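Local coordinates for protein glutathione S-transferase (Natrialba magadii ATCC 43099, PDB 6GZF) that probably catalyses glutathione-dependent transfer and reduction reactions as a Xi-class glutathione transferase of the glutathionyl-hydroquinone reductase type, at residues V114-L117 with R118-Y121; D170-E174 with G175-K179; V262-I265 with R266-D269; V288-D291 with H292-H296. One frame throughout, in Å; residues are numbered along the deposited sequence.

Interaction 1 of 4, residues V114-L117 with R118-Y121; sequences VDYL and RELY
Val114 and Leu120 meet through their branches: CG2 of Val114 rests against CG of Leu120 at 3.8 Å, while its other methyl, CG1, lies against CB of Glu119. CD1 of Leu120 fills the notch between that CG2 and CD1 of Leu117, 3.8 Å from the latter. Leu117 swings CG opposite its backbone N (chi1 -161°), which brings CD2 within 3.9 Å of Tyr121 CE1; the edge of the Tyr121 ring turns to Leu117 O. On the polar flank Tyr116 and Arg118 run side by side, ring and guanidinium planes 22° apart, with Tyr116 CB 3.8 Å from Arg118 CG. Glu119, extended beyond CG, runs antiparallel to the Val114 side chain and reaches back along the incoming loop. Its OE2 accepts Tyr116 N at 2.9 Å from above the carboxylate plane and takes a weak bond from Asp115 N. Glu119 N returns a bond to Tyr116 O, so Glu119 holds the Tyr116 backbone through carboxylate and N alike, much as a capping-box glutamate does. In the thioredoxin-like domain this stretch opens helix 117-124, whose Leu120 and Tyr121 pack on Trp138 and Val136 of strand 136-139, while Tyr121 OH bonds to Thr133 O in the predicted glutathione site.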
loop_
_atom_site.group_PDB
_atom_site.type_symbol
_atom_site.label_atom_id
_atom_site.label_comp_id
_atom_site.label_asym_id
_atom_site.label_seq_id
_atom_site.Cartn_x
_atom_site.Cartn_y
_atom_site.Cartn_z
ATOM N N VAL A 114 -33.607 -14.028 -0.264
ATOM C CA VAL A 114 -32.599 -15.012 -0.635
ATOM C C VAL A 114 -31.357 -14.899 0.245
ATOM O O VAL A 114 -31.062 -13.833 0.786
ATOM C CB VAL A 114 -32.190 -14.869 -2.114
ATOM C CG1 VAL A 114 -33.388 -15.107 -3.018
ATOM C CG2 VAL A 114 -31.590 -13.497 -2.371
ATOM N N ASP A 115 -30.639 -16.007 0.388
ATOM C CA ASP A 115 -29.399 -16.022 1.151
ATOM C C ASP A 115 -28.283 -15.334 0.374
ATOM O O ASP A 115 -27.497 -14.573 0.937
ATOM C CB ASP A 115 -28.994 -17.456 1.496
ATOM C CG ASP A 115 -30.011 -18.155 2.374
ATOM O OD1 ASP A 115 -30.534 -17.511 3.309
ATOM O OD2 ASP A 115 -30.287 -19.348 2.129
ATOM N N TYR A 116 -28.227 -15.600 -0.927
ATOM C CA TYR A 116 -27.155 -15.079 -1.764
ATOM C C TYR A 116 -27.696 -14.401 -3.018
ATOM O O TYR A 116 -28.803 -14.692 -3.468
ATOM C CB TYR A 116 -26.194 -16.205 -2.145
ATOM C CG TYR A 116 -25.769 -17.049 -0.967
ATOM C CD1 TYR A 116 -24.824 -16.585 -0.066
ATOM C CD2 TYR A 116 -26.316 -18.307 -0.752
ATOM C CE1 TYR A 116 -24.433 -17.346 1.018
ATOM C CE2 TYR A 116 -25.931 -19.078 0.329
ATOM C CZ TYR A 116 -24.988 -18.592 1.209
ATOM O OH TYR A 116 -24.599 -19.354 2.286
ATOM N N LEU A 117 -26.898 -13.497 -3.578
ATOM C CA LEU A 117 -27.299 -12.734 -4.755
ATOM C C LEU A 117 -27.396 -13.615 -5.997
ATOM O O LEU A 117 -28.126 -13.296 -6.936
ATOM C CB LEU A 117 -26.313 -11.590 -5.005
ATOM C CG LEU A 117 -26.794 -10.443 -5.896
ATOM C CD1 LEU A 117 -27.813 -9.586 -5.163
ATOM C CD2 LEU A 117 -25.618 -9.600 -6.372
ATOM N N ARG A 118 -26.662 -14.722 -5.996
ATOM C CA ARG A 118 -26.642 -15.622 -7.143
ATOM C C ARG A 118 -27.992 -16.304 -7.348
ATOM O O ARG A 118 -28.329 -16.703 -8.461
ATOM C CB ARG A 118 -25.535 -16.668 -6.986
ATOM C CG ARG A 118 -25.527 -17.403 -5.655
ATOM C CD ARG A 118 -24.253 -18.224 -5.512
ATOM N NE ARG A 118 -24.228 -19.034 -4.297
ATOM C CZ ARG A 118 -24.653 -20.292 -4.227
ATOM N NH1 ARG A 118 -25.141 -20.890 -5.306
ATOM N NH2 ARG A 118 -24.588 -20.953 -3.080
ATOM N N GLU A 119 -28.764 -16.425 -6.273
ATOM C CA GLU A 119 -30.106 -16.989 -6.354
ATOM C C GLU A 119 -31.022 -16.088 -7.174
ATOM O O GLU A 119 -31.887 -16.566 -7.909
ATOM C CB GLU A 119 -30.691 -17.199 -4.955
ATOM C CG GLU A 119 -29.928 -18.195 -4.101
ATOM C CD GLU A 119 -30.478 -18.290 -2.690
ATOM O OE1 GLU A 119 -31.655 -18.679 -2.535
ATOM O OE2 GLU A 119 -29.734 -17.972 -1.739
ATOM N N LEU A 120 -30.823 -14.781 -7.044
ATOM C CA LEU A 120 -31.633 -13.798 -7.754
ATOM C C LEU A 120 -31.383 -13.847 -9.259
ATOM O O LEU A 120 -32.318 -13.741 -10.053
ATOM C CB LEU A 120 -31.354 -12.395 -7.217
ATOM C CG LEU A 120 -32.023 -12.065 -5.882
ATOM C CD1 LEU A 120 -31.360 -10.864 -5.236
ATOM C CD2 LEU A 120 -33.510 -11.820 -6.080
ATOM N N TYR A 121 -30.118 -14.003 -9.641
ATOM C CA TYR A 121 -29.750 -14.154 -11.046
ATOM C C TYR A 121 -30.407 -15.388 -11.654
ATOM O O TYR A 121 -31.014 -15.318 -12.724
ATOM C CB TYR A 121 -28.230 -14.251 -11.202
ATOM C CG TYR A 121 -27.499 -12.927 -11.143
ATOM C CD1 TYR A 121 -27.313 -12.264 -9.937
ATOM C CD2 TYR A 121 -26.980 -12.349 -12.296
ATOM C CE1 TYR A 121 -26.639 -11.055 -9.883
ATOM C CE2 TYR A 121 -26.305 -11.144 -12.252
ATOM C CZ TYR A 121 -26.137 -10.502 -11.044
ATOM O OH TYR A 121 -25.465 -9.303 -10.998
#

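Interaction 2 of 4, residues D170-E174 with G175-K179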
loop_
_atom_site.group_PDB
_atom_site.type_symbol
_atom_site.label_atom_id
_atom_site.label_comp_id
_atom_site.label_asym_id
_atom_site.label_seq_id
_atom_site.Cartn_x
_atom_site.Cartn_y
_atom_site.Cartn_z
ATOM N N ASP A 170 -30.678 18.040 -12.375
ATOM C CA ASP A 170 -30.460 17.527 -13.720
ATOM C C ASP A 170 -28.979 17.227 -13.948
ATOM O O ASP A 170 -28.214 18.099 -14.357
ATOM C CB ASP A 170 -30.983 18.530 -14.752
ATOM C CG ASP A 170 -30.967 17.985 -16.166
ATOM O OD1 ASP A 170 -30.830 16.756 -16.337
ATOM O OD2 ASP A 170 -31.113 18.790 -17.108
ATOM N N LEU A 171 -28.587 15.985 -13.678
ATOM C CA LEU A 171 -27.188 15.577 -13.757
ATOM C C LEU A 171 -26.784 15.173 -15.173
ATOM O O LEU A 171 -25.740 14.553 -15.382
ATOM C CB LEU A 171 -26.919 14.424 -12.789
ATOM C CG LEU A 171 -27.362 14.656 -11.343
ATOM C CD1 LEU A 171 -27.354 13.353 -10.561
ATOM C CD2 LEU A 171 -26.478 15.695 -10.672
ATOM N N TYR A 172 -27.624 15.523 -16.139
ATOM C CA TYR A 172 -27.330 15.297 -17.549
ATOM C C TYR A 172 -27.996 16.401 -18.365
ATOM O O TYR A 172 -28.856 16.129 -19.203
ATOM C CB TYR A 172 -27.821 13.911 -17.979
ATOM C CG TYR A 172 -27.384 13.458 -19.354
ATOM C CD1 TYR A 172 -26.039 13.309 -19.667
ATOM C CD2 TYR A 172 -28.321 13.141 -20.328
ATOM C CE1 TYR A 172 -25.642 12.882 -20.921
ATOM C CE2 TYR A 172 -27.934 12.712 -21.582
ATOM C CZ TYR A 172 -26.593 12.583 -21.873
ATOM O OH TYR A 172 -26.202 12.158 -23.122
ATOM N N PRO A 173 -27.595 17.661 -18.118
ATOM C CA PRO A 173 -28.335 18.825 -18.613
ATOM C C PRO A 173 -28.079 19.152 -20.080
ATOM O O PRO A 173 -27.062 18.756 -20.644
ATOM C CB PRO A 173 -27.827 19.954 -17.716
ATOM C CG PRO A 173 -26.417 19.576 -17.437
ATOM C CD PRO A 173 -26.372 18.065 -17.395
ATOM N N GLU A 174 -29.013 19.885 -20.677
ATOM C CA GLU A 174 -28.916 20.299 -22.070
ATOM C C GLU A 174 -27.699 21.190 -22.301
ATOM O O GLU A 174 -27.463 22.138 -21.553
ATOM C CB GLU A 174 -30.196 21.028 -22.492
ATOM C CG GLU A 174 -30.015 22.022 -23.629
ATOM C CD GLU A 174 -31.007 23.168 -23.564
ATOM O OE1 GLU A 174 -31.643 23.352 -22.504
ATOM O OE2 GLU A 174 -31.148 23.889 -24.574
ATOM N N GLY A 175 -26.929 20.874 -23.336
ATOM C CA GLY A 175 -25.753 21.651 -23.678
ATOM C C GLY A 175 -24.480 21.079 -23.084
ATOM O O GLY A 175 -23.377 21.471 -23.464
ATOM N N TYR A 176 -24.633 20.147 -22.149
ATOM C CA TYR A 176 -23.490 19.530 -21.483
ATOM C C TYR A 176 -23.366 18.045 -21.815
ATOM O O TYR A 176 -22.298 17.455 -21.649
ATOM C CB TYR A 176 -23.594 19.702 -19.965
ATOM C CG TYR A 176 -23.473 21.128 -19.474
ATOM C CD1 TYR A 176 -22.231 21.680 -19.192
ATOM C CD2 TYR A 176 -24.600 21.915 -19.279
ATOM C CE1 TYR A 176 -22.114 22.979 -18.736
ATOM C CE2 TYR A 176 -24.493 23.217 -18.822
ATOM C CZ TYR A 176 -23.248 23.743 -18.554
ATOM O OH TYR A 176 -23.134 25.037 -18.101
ATOM N N GLN A 177 -24.463 17.458 -22.283
ATOM C CA GLN A 177 -24.579 16.010 -22.466
ATOM C C GLN A 177 -23.437 15.381 -23.259
ATOM O O GLN A 177 -22.893 14.351 -22.861
ATOM C CB GLN A 177 -25.907 15.678 -23.150
ATOM C CG GLN A 177 -27.131 16.040 -22.331
ATOM C CD GLN A 177 -28.424 15.804 -23.081
ATOM O OE1 GLN A 177 -28.417 15.425 -24.253
ATOM N NE2 GLN A 177 -29.547 16.028 -22.408
ATOM N N GLU A 178 -23.081 16.003 -24.378
ATOM C CA GLU A 178 -22.045 15.471 -25.257
ATOM C C GLU A 178 -20.697 15.400 -24.546
ATOM O O GLU A 178 -19.946 14.440 -24.715
ATOM C CB GLU A 178 -21.936 16.325 -26.521
ATOM C CG GLU A 178 -21.898 15.525 -27.812
ATOM C CD GLU A 178 -22.314 16.348 -29.016
ATOM O OE1 GLU A 178 -21.867 17.509 -29.125
ATOM O OE2 GLU A 178 -23.092 15.836 -29.848
ATOM N N LYS A 179 -20.402 16.418 -23.743
ATOM C CA LYS A 179 -19.166 16.454 -22.969
ATOM C C LYS A 179 -19.231 15.489 -21.790
ATOM O O LYS A 179 -18.243 14.828 -21.466
ATOM C CB LYS A 179 -18.883 17.875 -22.475
ATOM C CG LYS A 179 -17.671 17.989 -21.560
ATOM C CD LYS A 179 -16.389 17.582 -22.270
ATOM C CE LYS A 179 -15.886 18.684 -23.188
ATOM N NZ LYS A 179 -14.647 18.283 -23.912
#
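Pro173 O accepts Tyr176 N at 3.2 Å, closing a type II beta turn whose third residue, Gly175, has a phi of 95° at which any CB would collide with the carbonyl oxygen of Glu174; a weak bond from Gln177 N reaches the same Pro173 oxygen. The chain then passes into helix 177-192. Gln177 lies over the face of the Tyr172 ring, crossing that side chain at about a right angle. Its CG stands 3.5 Å from the ring centroid, close to the normal, in a CH-pi contact, and its CB approaches Tyr172 CZ at 3.4 Å. Further out, the amide is stacked flat, its plane 1° from that of the ring, with Gln177 CD 3.5 Å from Tyr172 CE2. Gln177 NE2 completes the clasp by donating to Tyr172 O at 3.3 Å, which fixes the rotation of the amide. With CG opposite the backbone N (chi1 -171°), the Tyr172 ring is carried to where Gln177 can lie over it. On the other flank Pro173 CG rests against Tyr176 CD2 at 3.5 Å. The turn is a surface element of the C-terminal domain that ties three helices together: Tyr172 bonds through OH to Asp181 of helix 177-192, makes a cation-pi contact with Arg155 of helix 150-159, and touches Glu238 of helix 238-247, while Pro173 and Tyr176 rest on Arg235 in the loop before that last helix.

Interaction 3 of 4, residues V262-I265 with R266-D269; sequences VQYI and REFD
Tyr264 and Ile265 each send a carbonyl forward by three residues, building two overlapping type I beta turns: Glu267 N reaches Tyr264 O in a weak bond of 3.2 Å, and Phe268 N reaches Ile265 O at 3.1 Å. The double turn lies in the loop between helices 250-254 and 271-279, in the all-helical C-terminal domain of the glutathione transferase fold and at the dimer interface. Gln263, fully extended with chi1 at -170°, lays its amide across the Phe268 ring: NE2 stands 3.2 Å above the ring plane over its centre, the two planes inclined by 38°. The edge of the same ring faces Ile265, while beyond the turn Phe268 packs on Leu218 of helix 204-224. A serine in place of Phe268 would probably leave the Gln263 amide free to turn and open a gap against that helix. Tyr264 and Arg266 lie alongside each other, pointing the same way, with Arg266 NE 3.6 Å from Tyr264 CD2 and the guanidinium steeply turned, 73°, against the ring. Both continue to the second subunit: Tyr264 OH bonds to His255 of that subunit, and Arg266 and Glu267 form reciprocal salt bridges with Glu267 and Arg266 of the other copy. Within its own chain, the backbone N atoms of Ile265 and Arg266 bond to OD1 and OD2 of Asp251, respectively. Glu267 OE1, which carries the intersubunit bridge, also accepts Tyr264 N at 3.2 Å on its anti lone pair.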
loop_
_atom_site.group_PDB
_atom_site.type_symbol
_atom_site.label_atom_id
_atom_site.label_comp_id
_atom_site.label_asym_id
_atom_site.label_seq_id
_atom_site.Cartn_x
_atom_site.Cartn_y
_atom_site.Cartn_z
ATOM N N VAL A 262 1.675 6.262 -6.141
ATOM C CA VAL A 262 2.486 7.362 -6.648
ATOM C C VAL A 262 2.211 8.630 -5.845
ATOM O O VAL A 262 3.136 9.336 -5.444
ATOM C CB VAL A 262 2.226 7.629 -8.142
ATOM C CG1 VAL A 262 2.982 8.867 -8.602
ATOM C CG2 VAL A 262 2.626 6.418 -8.972
ATOM N N GLN A 263 0.936 8.907 -5.599
ATOM C CA GLN A 263 0.549 10.103 -4.863
ATOM C C GLN A 263 -0.838 9.965 -4.244
ATOM O O GLN A 263 -1.732 9.352 -4.830
ATOM C CB GLN A 263 0.590 11.328 -5.782
ATOM C CG GLN A 263 0.431 12.655 -5.060
ATOM C CD GLN A 263 0.402 13.839 -6.006
ATOM O OE1 GLN A 263 1.349 14.074 -6.756
ATOM N NE2 GLN A 263 -0.688 14.597 -5.972
ATOM N N TYR A 264 -1.004 10.527 -3.051
ATOM C CA TYR A 264 -2.319 10.651 -2.435
ATOM C C TYR A 264 -3.215 11.524 -3.304
ATOM O O TYR A 264 -2.736 12.435 -3.977
ATOM C CB TYR A 264 -2.213 11.258 -1.033
ATOM C CG TYR A 264 -1.990 10.269 0.089
ATOM C CD1 TYR A 264 -2.669 9.058 0.125
ATOM C CD2 TYR A 264 -1.111 10.558 1.126
ATOM C CE1 TYR A 264 -2.470 8.158 1.157
ATOM C CE2 TYR A 264 -0.905 9.665 2.161
ATOM C CZ TYR A 264 -1.587 8.467 2.173
ATOM O OH TYR A 264 -1.382 7.579 3.204
ATOM N N ILE A 265 -4.513 11.245 -3.293
ATOM C CA ILE A 265 -5.471 12.136 -3.935
ATOM C C ILE A 265 -5.484 13.461 -3.181
ATOM O O ILE A 265 -5.623 14.532 -3.775
ATOM C CB ILE A 265 -6.886 11.523 -3.975
ATOM C CG1 ILE A 265 -6.933 10.375 -4.983
ATOM C CG2 ILE A 265 -7.923 12.570 -4.347
ATOM C CD1 ILE A 265 -6.660 10.802 -6.409
ATOM N N ARG A 266 -5.298 13.381 -1.866
ATOM C CA ARG A 266 -5.305 14.565 -1.014
ATOM C C ARG A 266 -4.078 15.448 -1.242
ATOM O O ARG A 266 -4.026 16.579 -0.760
ATOM C CB ARG A 266 -5.390 14.165 0.461
ATOM C CG ARG A 266 -4.080 13.681 1.062
ATOM C CD ARG A 266 -4.218 13.458 2.560
ATOM N NE ARG A 266 -2.996 12.923 3.156
ATOM C CZ ARG A 266 -2.884 12.566 4.431
ATOM N NH1 ARG A 266 -3.921 12.687 5.248
ATOM N NH2 ARG A 266 -1.735 12.089 4.890
ATOM N N GLU A 267 -3.096 14.932 -1.975
ATOM C CA GLU A 267 -1.896 15.701 -2.285
ATOM C C GLU A 267 -2.067 16.528 -3.557
ATOM O O GLU A 267 -1.290 17.447 -3.815
ATOM C CB GLU A 267 -0.685 14.777 -2.418
ATOM C CG GLU A 267 -0.131 14.287 -1.092
ATOM C CD GLU A 267 1.198 13.570 -1.243
ATOM O OE1 GLU A 267 1.224 12.489 -1.869
ATOM O OE2 GLU A 267 2.214 14.089 -0.737
ATOM N N PHE A 268 -3.084 16.200 -4.349
ATOM C CA PHE A 268 -3.395 16.976 -5.546
ATOM C C PHE A 268 -3.969 18.340 -5.175
ATOM O O PHE A 268 -4.789 18.452 -4.262
ATOM C CB PHE A 268 -4.372 16.219 -6.449
ATOM C CG PHE A 268 -3.731 15.128 -7.259
ATOM C CD1 PHE A 268 -3.145 15.412 -8.482
ATOM C CD2 PHE A 268 -3.719 13.819 -6.805
ATOM C CE1 PHE A 268 -2.556 14.415 -9.234
ATOM C CE2 PHE A 268 -3.130 12.816 -7.554
ATOM C CZ PHE A 268 -2.548 13.115 -8.769
ATOM N N ASP A 269 -3.534 19.372 -5.891
ATOM C CA ASP A 269 -3.947 20.742 -5.607
ATOM C C ASP A 269 -5.446 20.962 -5.788
ATOM O O ASP A 269 -6.061 21.724 -5.041
ATOM C CB ASP A 269 -3.183 21.726 -6.499
ATOM C CG ASP A 269 -1.694 21.736 -6.217
ATOM O OD1 ASP A 269 -1.303 21.506 -5.053
ATOM O OD2 ASP A 269 -0.912 21.979 -7.161
#

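Interaction 4 of 4, residues V288-D291 with H292-H296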
loop_
_atom_site.group_PDB
_atom_site.type_symbol
_atom_site.label_atom_id
_atom_site.label_comp_id
_atom_site.label_asym_id
_atom_site.label_seq_id
_atom_site.Cartn_x
_atom_site.Cartn_y
_atom_site.Cartn_z
ATOM N N VAL A 288 -21.866 7.185 1.720
ATOM C CA VAL A 288 -20.490 6.728 1.869
ATOM C C VAL A 288 -20.313 5.938 3.161
ATOM O O VAL A 288 -20.336 6.502 4.256
ATOM C CB VAL A 288 -19.499 7.906 1.859
ATOM C CG1 VAL A 288 -18.076 7.397 1.710
ATOM C CG2 VAL A 288 -19.836 8.871 0.734
ATOM N N GLU A 289 -20.146 4.626 3.026
ATOM C CA GLU A 289 -19.907 3.759 4.174
ATOM C C GLU A 289 -18.489 3.204 4.132
ATOM O O GLU A 289 -18.254 2.116 3.604
ATOM C CB GLU A 289 -20.924 2.619 4.209
ATOM C CG GLU A 289 -22.333 3.056 4.568
ATOM C CD GLU A 289 -22.473 3.425 6.031
ATOM O OE1 GLU A 289 -21.676 2.919 6.849
ATOM O OE2 GLU A 289 -23.378 4.217 6.362
ATOM N N MET A 290 -17.549 3.959 4.693
ATOM C CA MET A 290 -16.135 3.600 4.652
ATOM C C MET A 290 -15.862 2.276 5.357
ATOM O O MET A 290 -14.980 1.519 4.950
ATOM C CB MET A 290 -15.288 4.709 5.278
ATOM C CG MET A 290 -13.808 4.608 4.956
ATOM S SD MET A 290 -13.489 4.809 3.192
ATOM C CE MET A 290 -13.811 6.559 2.988
ATOM N N ASP A 291 -16.621 2.003 6.414
ATOM C CA ASP A 291 -16.483 0.755 7.156
ATOM C C ASP A 291 -16.750 -0.442 6.248
ATOM O O ASP A 291 -16.083 -1.471 6.349
ATOM C CB ASP A 291 -17.430 0.734 8.356
ATOM C CG ASP A 291 -17.143 -0.413 9.305
ATOM O OD1 ASP A 291 -15.951 -0.720 9.524
ATOM O OD2 ASP A 291 -18.107 -1.008 9.831
ATOM N N HIS A 292 -17.728 -0.294 5.358
ATOM C CA HIS A 292 -18.023 -1.317 4.362
ATOM C C HIS A 292 -16.902 -1.415 3.333
ATOM O O HIS A 292 -16.529 -2.508 2.906
ATOM C CB HIS A 292 -19.350 -1.019 3.657
ATOM C CG HIS A 292 -20.561 -1.357 4.471
ATOM N ND1 HIS A 292 -21.438 -2.360 4.117
ATOM C CD2 HIS A 292 -21.043 -0.825 5.619
ATOM C CE1 HIS A 292 -22.407 -2.432 5.012
ATOM N NE2 HIS A 292 -22.191 -1.511 5.934
ATOM N N ILE A 293 -16.369 -0.261 2.944
ATOM C CA ILE A 293 -15.342 -0.191 1.910
ATOM C C ILE A 293 -14.045 -0.859 2.354
ATOM O O ILE A 293 -13.502 -1.708 1.647
ATOM C CB ILE A 293 -15.049 1.270 1.514
ATOM C CG1 ILE A 293 -16.264 1.884 0.815
ATOM C CG2 ILE A 293 -13.835 1.345 0.605
ATOM C CD1 ILE A 293 -16.117 3.363 0.519
ATOM N N THR A 294 -13.555 -0.477 3.529
ATOM C CA THR A 294 -12.295 -1.008 4.041
ATOM C C THR A 294 -12.395 -2.493 4.379
ATOM O O THR A 294 -11.442 -3.246 4.180
ATOM C CB THR A 294 -11.827 -0.243 5.293
ATOM O OG1 THR A 294 -12.868 -0.248 6.279
ATOM C CG2 THR A 294 -11.479 1.193 4.940
ATOM N N GLU A 295 -13.547 -2.914 4.887
ATOM C CA GLU A 295 -13.736 -4.309 5.269
ATOM C C GLU A 295 -13.742 -5.221 4.048
ATOM O O GLU A 295 -13.181 -6.317 4.076
ATOM C CB GLU A 295 -15.038 -4.489 6.056
ATOM C CG GLU A 295 -15.250 -5.911 6.561
ATOM C CD GLU A 295 -16.602 -6.116 7.213
ATOM O OE1 GLU A 295 -17.277 -5.109 7.513
ATOM O OE2 GLU A 295 -16.986 -7.286 7.426
ATOM N N HIS A 296 -14.381 -4.763 2.979
ATOM C CA HIS A 296 -14.472 -5.554 1.759
ATOM C C HIS A 296 -13.109 -5.746 1.107
ATOM O O HIS A 296 -12.639 -6.867 0.955
ATOM C CB HIS A 296 -15.435 -4.900 0.766
ATOM C CG HIS A 296 -15.482 -5.577 -0.568
ATOM N ND1 HIS A 296 -16.218 -6.719 -0.802
ATOM C CD2 HIS A 296 -14.885 -5.268 -1.745
ATOM C CE1 HIS A 296 -16.071 -7.085 -2.061
ATOM N NE2 HIS A 296 -15.267 -6.223 -2.657
HETATM O O HOH W 1 -18.234 -2.892 7.741
#
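Met290 O is gripped twice by Thr294: the backbone N donates at 2.8 Å, nearly along the C=O axis, and OG1 adds a bond of 3.1 Å tilted 27° from the carbonyl plane. OG1 can reach it because chi1 of 55° sets the hydroxyl between the backbone N and the carbonyl carbon of Thr294. A valine at Thr294 has no hydroxyl and would probably leave Met290 O held less firmly, with only one of its two bonds from this residue. One residue earlier, Glu289 O receives Ile293 N at 3.1 Å, plus a weak bond from His292 N. Glu289 is the N-cap residue of helix 290-299, in the C-terminal domain of the transferase fold, and its side chain runs alongside His292, CB 3.7 Å from CD2, with carboxylate and ring planes 76° apart; the His292 ring in turn meets Tyr62 edge-to-face. Met290, bent at chi2 and chi3, crosses over to set SD 4.0 Å from Ile293 CD1. The Ile293 side chain lies about 4 Å from that of Tyr297, predicted to lower the pKa of the presumed catalytic cysteine. Glu295 N bonds to Asp291 O at 3.3 Å, and Glu295 OE2 forms a salt bridge with Lys103.

In the fold
Interaction 1 belongs to the thioredoxin-like domain and interactions 2 to 4 to the helical one. Interactions 1 and 4, in different domains, each lie beside predicted glutathione-site or catalytic residues, their centres 22 Å apart and nearest atoms about 11 Å apart. Trp97, a predicted glutathione-binding residue, links them: its side chain lies about 4 Å from that of Leu117, and its ring meets that of His296. Interactions 3 and 4, 21 Å between centres, each bring an isoleucine side chain to about 7 Å from that of Tyr254, predicted to lower the pKa of the predicted nucleophile Cys64. Interaction 2, 36 Å from interaction 1 between centres, lies away from the annotated sites.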